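PDB 5MP7: ribose-phosphate pyrophosphokinase from Mycobacterium smegmatis, which probably makes phosphoribosyl pyrophosphate by moving the pyrophosphoryl group of ATP to the 1-hydroxyl of ribose 5-phosphate, using magnesium. Local coordinates for residues A[171-177]-A[224-230]; A[253-259]-A[276-282]. All coordinates share one frame; numbering follows the deposited sequence.

Contact 1 of 2, residues A[171-177]-A[224-230]; sequences DMVVVSP and KTCILTD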
loop_
_atom_site.group_PDB
_atom_site.type_symbol
_atom_site.label_atom_id
_atom_site.label_comp_id
_atom_site.label_asym_id
_atom_site.label_seq_id
_atom_site.Cartn_x
_atom_site.Cartn_y
_atom_site.Cartn_z
ATOM N N ASP A 171 -30.530 8.529 -79.399
ATOM C CA ASP A 171 -31.014 7.228 -79.842
ATOM C C ASP A 171 -30.895 6.277 -78.631
ATOM O O ASP A 171 -29.801 5.810 -78.305
ATOM C CB ASP A 171 -30.153 6.768 -81.031
ATOM C CG ASP A 171 -30.688 5.522 -81.731
ATOM O OD1 ASP A 171 -31.815 5.654 -82.219
ATOM O OD2 ASP A 171 -30.002 4.473 -81.852
ATOM N N MET A 172 -32.020 6.024 -77.961
ATOM C CA MET A 172 -32.016 5.397 -76.635
ATOM C C MET A 172 -32.305 3.882 -76.617
ATOM O O MET A 172 -33.082 3.393 -77.396
ATOM C CB MET A 172 -33.010 6.127 -75.724
ATOM C CG MET A 172 -32.582 7.559 -75.372
ATOM S SD MET A 172 -33.670 8.385 -74.165
ATOM C CE MET A 172 -35.097 8.821 -75.166
ATOM N N VAL A 173 -31.659 3.174 -75.700
ATOM C CA VAL A 173 -32.080 1.846 -75.324
ATOM C C VAL A 173 -32.161 1.810 -73.772
ATOM O O VAL A 173 -31.294 2.359 -73.071
ATOM C CB VAL A 173 -31.154 0.750 -75.939
ATOM C CG1 VAL A 173 -29.754 0.803 -75.363
ATOM C CG2 VAL A 173 -31.700 -0.651 -75.714
ATOM N N VAL A 174 -33.247 1.245 -73.227
ATOM C CA VAL A 174 -33.381 1.101 -71.781
ATOM C C VAL A 174 -32.728 -0.209 -71.421
ATOM O O VAL A 174 -32.993 -1.208 -72.059
ATOM C CB VAL A 174 -34.839 1.162 -71.333
ATOM C CG1 VAL A 174 -34.931 1.048 -69.840
ATOM C CG2 VAL A 174 -35.449 2.485 -71.709
ATOM N N VAL A 175 -31.863 -0.210 -70.418
ATOM C CA VAL A 175 -31.124 -1.417 -70.010
ATOM C C VAL A 175 -31.382 -1.730 -68.545
ATOM O O VAL A 175 -31.236 -0.866 -67.675
ATOM C CB VAL A 175 -29.624 -1.244 -70.205
ATOM C CG1 VAL A 175 -28.886 -2.528 -69.887
ATOM C CG2 VAL A 175 -29.334 -0.815 -71.630
ATOM N N SER A 176 -31.741 -2.969 -68.264
ATOM C CA SER A 176 -31.873 -3.429 -66.892
ATOM C C SER A 176 -30.574 -4.106 -66.441
ATOM O O SER A 176 -30.044 -4.965 -67.125
ATOM C CB SER A 176 -33.020 -4.411 -66.781
ATOM O OG SER A 176 -33.224 -4.736 -65.415
ATOM N N PRO A 177 -30.045 -3.727 -65.284
ATOM C CA PRO A 177 -28.754 -4.281 -64.845
ATOM C C PRO A 177 -28.834 -5.731 -64.383
ATOM O O PRO A 177 -27.794 -6.352 -64.161
ATOM C CB PRO A 177 -28.327 -3.363 -63.703
ATOM C CG PRO A 177 -29.571 -2.662 -63.277
ATOM C CD PRO A 177 -30.605 -2.766 -64.335
ATOM N N LYS A 224 -25.591 3.237 -79.115
ATOM C CA LYS A 224 -26.816 3.804 -78.532
ATOM C C LYS A 224 -26.533 4.456 -77.202
ATOM O O LYS A 224 -25.546 4.121 -76.539
ATOM C CB LYS A 224 -27.866 2.713 -78.328
ATOM C CG LYS A 224 -28.206 1.899 -79.573
ATOM C CD LYS A 224 -29.509 2.335 -80.153
ATOM C CE LYS A 224 -29.996 1.476 -81.270
ATOM N NZ LYS A 224 -31.456 1.666 -81.445
ATOM N N THR A 225 -27.413 5.374 -76.818
ATOM C CA THR A 225 -27.386 5.995 -75.486
ATOM C C THR A 225 -28.168 5.122 -74.533
ATOM O O THR A 225 -29.385 5.049 -74.622
ATOM C CB THR A 225 -27.996 7.399 -75.548
ATOM O OG1 THR A 225 -27.219 8.187 -76.459
ATOM C CG2 THR A 225 -27.979 8.077 -74.188
ATOM N N CYS A 226 -27.473 4.457 -73.618
ATOM C CA CYS A 226 -28.096 3.528 -72.672
ATOM C C CYS A 226 -28.623 4.210 -71.415
ATOM O O CYS A 226 -27.882 4.896 -70.764
ATOM C CB CYS A 226 -27.092 2.491 -72.238
ATOM S SG CYS A 226 -26.600 1.479 -73.632
ATOM N N ILE A 227 -29.888 3.955 -71.074
ATOM C CA ILE A 227 -30.476 4.356 -69.823
ATOM C C ILE A 227 -30.481 3.127 -68.911
ATOM O O ILE A 227 -31.330 2.252 -69.055
ATOM C CB ILE A 227 -31.933 4.826 -69.997
ATOM C CG1 ILE A 227 -32.117 5.731 -71.220
ATOM C CG2 ILE A 227 -32.415 5.532 -68.749
ATOM C CD1 ILE A 227 -31.325 7.016 -71.223
ATOM N N LEU A 228 -29.529 3.068 -67.987
ATOM C CA LEU A 228 -29.417 1.988 -67.024
ATOM C C LEU A 228 -30.300 2.306 -65.844
ATOM O O LEU A 228 -30.071 3.277 -65.127
ATOM C CB LEU A 228 -27.997 1.905 -66.533
ATOM C CG LEU A 228 -27.354 0.661 -65.974
ATOM C CD1 LEU A 228 -27.869 -0.597 -66.620
ATOM C CD2 LEU A 228 -25.853 0.807 -66.148
ATOM N N THR A 229 -31.331 1.507 -65.624
ATOM C CA THR A 229 -32.336 1.841 -64.618
ATOM C C THR A 229 -32.343 0.810 -63.481
ATOM O O THR A 229 -32.356 -0.379 -63.716
ATOM C CB THR A 229 -33.730 2.057 -65.264
ATOM O OG1 THR A 229 -34.642 2.517 -64.271
ATOM C CG2 THR A 229 -34.265 0.804 -65.877
ATOM N N ASP A 230 -32.329 1.291 -62.248
ATOM C CA ASP A 230 -32.448 0.427 -61.087
ATOM C C ASP A 230 -33.319 1.081 -60.012
ATOM O O ASP A 230 -33.571 2.266 -60.040
ATOM C CB ASP A 230 -31.056 0.072 -60.534
ATOM C CG ASP A 230 -30.970 -1.398 -60.009
ATOM O OD1 ASP A 230 -32.006 -2.087 -59.959
ATOM O OD2 ASP A 230 -29.852 -1.895 -59.682
#
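Five backbone hydrogen bonds tie Asp171-Val175 to Thr225-Thr229, two parallel neighbours whose axes cross at -30°. The straightest is Val175 N to Ile227 O at 2.9 Å, with 177° at the hydrogen. Ile227 N in turn gives to Val173 O, also at 2.9 Å, and Thr225 N opens the series on Asp171 O. At the same end a salt bridge joins Asp171 OD2 to Lys224 NZ at 3.2 Å, but the carboxylate is modelled too close to the lysine chain and its exact place is doubtful.

On one face of the sheet Met172, with CG anti to its carbonyl carbon (chi1 -68°) and the chain extended at chi2, lays SD against Ile227 CD1 at 4.0 Å. The other face carries Val173 CG1 on Cys226 SG at 3.7 Å, then Val175, whose CG2 meets Cys226 CB while CG1 touches Leu228 CD1 at 3.9 Å. Pro177 CB rests on the same leucine methyl.

These are central strands of the type I phosphoribosyltransferase fold. Their C-terminal ends lead into the probable active site: Asp230 is predicted to bind ribose 5-phosphate, and Asp178, just past Pro177, magnesium.

Contact 2 of 2, residues A[253-259]-A[276-282]; sequences DVIIAAT and AREVIVT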
loop_
_atom_site.group_PDB
_atom_site.type_symbol
_atom_site.label_atom_id
_atom_site.label_comp_id
_atom_site.label_asym_id
_atom_site.label_seq_id
_atom_site.Cartn_x
_atom_site.Cartn_y
_atom_site.Cartn_z
ATOM N N ASP A 253 -23.017 6.120 -74.987
ATOM C CA ASP A 253 -23.244 6.846 -73.734
ATOM C C ASP A 253 -23.961 5.929 -72.752
ATOM O O ASP A 253 -24.734 5.058 -73.186
ATOM C CB ASP A 253 -24.179 8.030 -74.026
ATOM C CG ASP A 253 -23.515 9.389 -73.881
ATOM O OD1 ASP A 253 -22.412 9.484 -73.303
ATOM O OD2 ASP A 253 -24.120 10.396 -74.326
ATOM N N VAL A 254 -23.744 6.141 -71.456
ATOM C CA VAL A 254 -24.551 5.503 -70.420
ATOM C C VAL A 254 -25.077 6.501 -69.388
ATOM O O VAL A 254 -24.303 7.224 -68.797
ATOM C CB VAL A 254 -23.795 4.406 -69.654
ATOM C CG1 VAL A 254 -24.739 3.744 -68.649
ATOM C CG2 VAL A 254 -23.288 3.350 -70.615
ATOM N N ILE A 255 -26.389 6.471 -69.146
ATOM C CA ILE A 255 -27.024 7.243 -68.121
ATOM C C ILE A 255 -27.598 6.302 -67.060
ATOM O O ILE A 255 -28.329 5.379 -67.383
ATOM C CB ILE A 255 -28.115 8.093 -68.717
ATOM C CG1 ILE A 255 -27.472 9.126 -69.623
ATOM C CG2 ILE A 255 -28.914 8.806 -67.628
ATOM C CD1 ILE A 255 -28.448 9.706 -70.619
ATOM N N ILE A 256 -27.290 6.594 -65.789
ATOM C CA ILE A 256 -27.792 5.846 -64.647
ATOM C C ILE A 256 -28.927 6.601 -63.961
ATOM O O ILE A 256 -28.808 7.760 -63.671
ATOM C CB ILE A 256 -26.703 5.582 -63.630
ATOM C CG1 ILE A 256 -25.583 4.816 -64.316
ATOM C CG2 ILE A 256 -27.262 4.744 -62.488
ATOM C CD1 ILE A 256 -24.405 4.488 -63.428
ATOM N N ALA A 257 -30.055 5.925 -63.766
ATOM C CA ALA A 257 -31.207 6.500 -63.099
ATOM C C ALA A 257 -31.758 5.519 -62.054
ATOM O O ALA A 257 -31.966 4.364 -62.338
ATOM C CB ALA A 257 -32.261 6.855 -64.097
ATOM N N ALA A 258 -31.932 5.985 -60.836
ATOM C CA ALA A 258 -32.459 5.177 -59.749
ATOM C C ALA A 258 -33.221 6.053 -58.788
ATOM O O ALA A 258 -32.913 7.225 -58.652
ATOM C CB ALA A 258 -31.336 4.484 -59.002
ATOM N N THR A 259 -34.222 5.499 -58.120
ATOM C CA THR A 259 -34.953 6.275 -57.151
ATOM C C THR A 259 -34.153 6.516 -55.895
ATOM O O THR A 259 -34.083 7.652 -55.431
ATOM C CB THR A 259 -36.248 5.585 -56.800
ATOM O OG1 THR A 259 -37.007 5.462 -57.999
ATOM C CG2 THR A 259 -37.051 6.388 -55.844
ATOM N N ALA A 276 -19.983 6.741 -66.733
ATOM C CA ALA A 276 -21.332 7.259 -66.930
ATOM C C ALA A 276 -21.359 8.765 -67.027
ATOM O O ALA A 276 -20.718 9.452 -66.269
ATOM C CB ALA A 276 -22.242 6.788 -65.832
ATOM N N ARG A 277 -22.125 9.252 -67.975
ATOM C CA ARG A 277 -22.270 10.661 -68.224
ATOM C C ARG A 277 -23.095 11.330 -67.132
ATOM O O ARG A 277 -22.859 12.471 -66.792
ATOM C CB ARG A 277 -22.966 10.858 -69.566
ATOM C CG ARG A 277 -22.722 12.206 -70.159
ATOM C CD ARG A 277 -23.742 12.604 -71.212
ATOM N NE ARG A 277 -24.225 13.950 -70.848
ATOM C CZ ARG A 277 -24.710 14.880 -71.666
ATOM N NH1 ARG A 277 -24.711 14.740 -72.997
ATOM N NH2 ARG A 277 -25.159 16.015 -71.132
ATOM N N GLU A 278 -24.127 10.644 -66.652
ATOM C CA GLU A 278 -25.000 11.197 -65.626
ATOM C C GLU A 278 -25.531 10.100 -64.694
ATOM O O GLU A 278 -25.724 8.968 -65.128
ATOM C CB GLU A 278 -26.150 11.960 -66.258
ATOM C CG GLU A 278 -26.739 12.957 -65.287
ATOM C CD GLU A 278 -27.772 13.900 -65.882
ATOM O OE1 GLU A 278 -27.997 13.898 -67.127
ATOM O OE2 GLU A 278 -28.325 14.707 -65.093
ATOM N N VAL A 279 -25.711 10.439 -63.416
ATOM C CA VAL A 279 -26.337 9.566 -62.445
ATOM C C VAL A 279 -27.469 10.365 -61.809
ATOM O O VAL A 279 -27.229 11.409 -61.272
ATOM C CB VAL A 279 -25.365 9.114 -61.391
ATOM C CG1 VAL A 279 -26.059 8.161 -60.439
ATOM C CG2 VAL A 279 -24.178 8.424 -62.000
ATOM N N ILE A 280 -28.703 9.919 -61.952
ATOM C CA ILE A 280 -29.865 10.653 -61.511
ATOM C C ILE A 280 -30.551 9.874 -60.406
ATOM O O ILE A 280 -30.857 8.692 -60.574
ATOM C CB ILE A 280 -30.842 10.822 -62.645
ATOM C CG1 ILE A 280 -30.127 11.413 -63.838
ATOM C CG2 ILE A 280 -31.972 11.769 -62.249
ATOM C CD1 ILE A 280 -30.843 11.212 -65.147
ATOM N N VAL A 281 -30.740 10.528 -59.263
ATOM C CA VAL A 281 -31.406 9.959 -58.093
ATOM C C VAL A 281 -32.376 10.955 -57.498
ATOM O O VAL A 281 -32.390 12.107 -57.902
ATOM C CB VAL A 281 -30.450 9.516 -56.971
ATOM C CG1 VAL A 281 -29.503 8.462 -57.459
ATOM C CG2 VAL A 281 -29.677 10.677 -56.432
ATOM N N THR A 282 -33.257 10.480 -56.628
ATOM C CA THR A 282 -34.157 11.353 -55.880
ATOM C C THR A 282 -33.590 11.500 -54.512
ATOM O O THR A 282 -32.632 10.823 -54.140
ATOM C CB THR A 282 -35.611 10.820 -55.755
ATOM O OG1 THR A 282 -35.649 9.709 -54.825
ATOM C CG2 THR A 282 -36.125 10.394 -57.094
#
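Strands 253-258 and 278-282 run parallel, only 10° apart in direction, with their axes 4.6 Å from each other at closest. Ile256 bonds through both of its backbone groups: its N gives to Glu278 O at 2.9 Å, and its O takes Ile280 N at 2.8 Å. The zigzag continues with Ala258 N on Ile280 O. Before the regular strand pairing, Arg277 N reaches Val254 O at 3.1 Å. At the far end Thr259 O accepts twice from one residue, from Thr282 OG1 at 2.7 Å and from Thr282 N at 3.2 Å, the two donors coming from opposite faces of its plane. The threonine hydroxyl sits between its own N and carbonyl carbon (chi1 73°), which turns it back to the oxygen its amide also uses.

Ile256 and Val279 lie side by side and point the same way, CB of the isoleucine 4.1 Å from CG2 of the valine. The extended arm of Ile256 (chi2 179°) carries CD1 on to Ala276 CB at 4.0 Å. On the opposite face of the sheet Ile255 CG2 meets Ile280 CD1, the two side chains running obliquely to each other.

Helix 237-248 covers the Ile256 face through Ile239 and Val243. Helix 156-167 lies over the other, where Tyr167 touches Ile255 and Tyr162 touches Ile280; both tyrosine hydroxyls bond to the Glu278 carboxylate. Strand 225-230 flanks 253-258, and strand 296-299 flanks 278-282.

Following the chain from the N terminus, contact 1 closes first, when strand 225-230 returns beside 172-176 after helix 182-191 and strands 197-202 and 215-218. Contact 2 closes a shorter loop through helix 267-273, a parallel beta-alpha-beta connection. The two loops neither nest nor cross: they follow in series, with helix 237-248 between them. Their centres are 10 Å apart, and strands 225-230 and 253-258 are neighbours in one sheet, probably bonded through Leu228 N to Ile255 O and Ile255 N to Cys226 O. With that joint, the two contacts account for four consecutive strands, 172-176, 225-230, 253-258 and 278-282, of the seven-stranded mixed sheet.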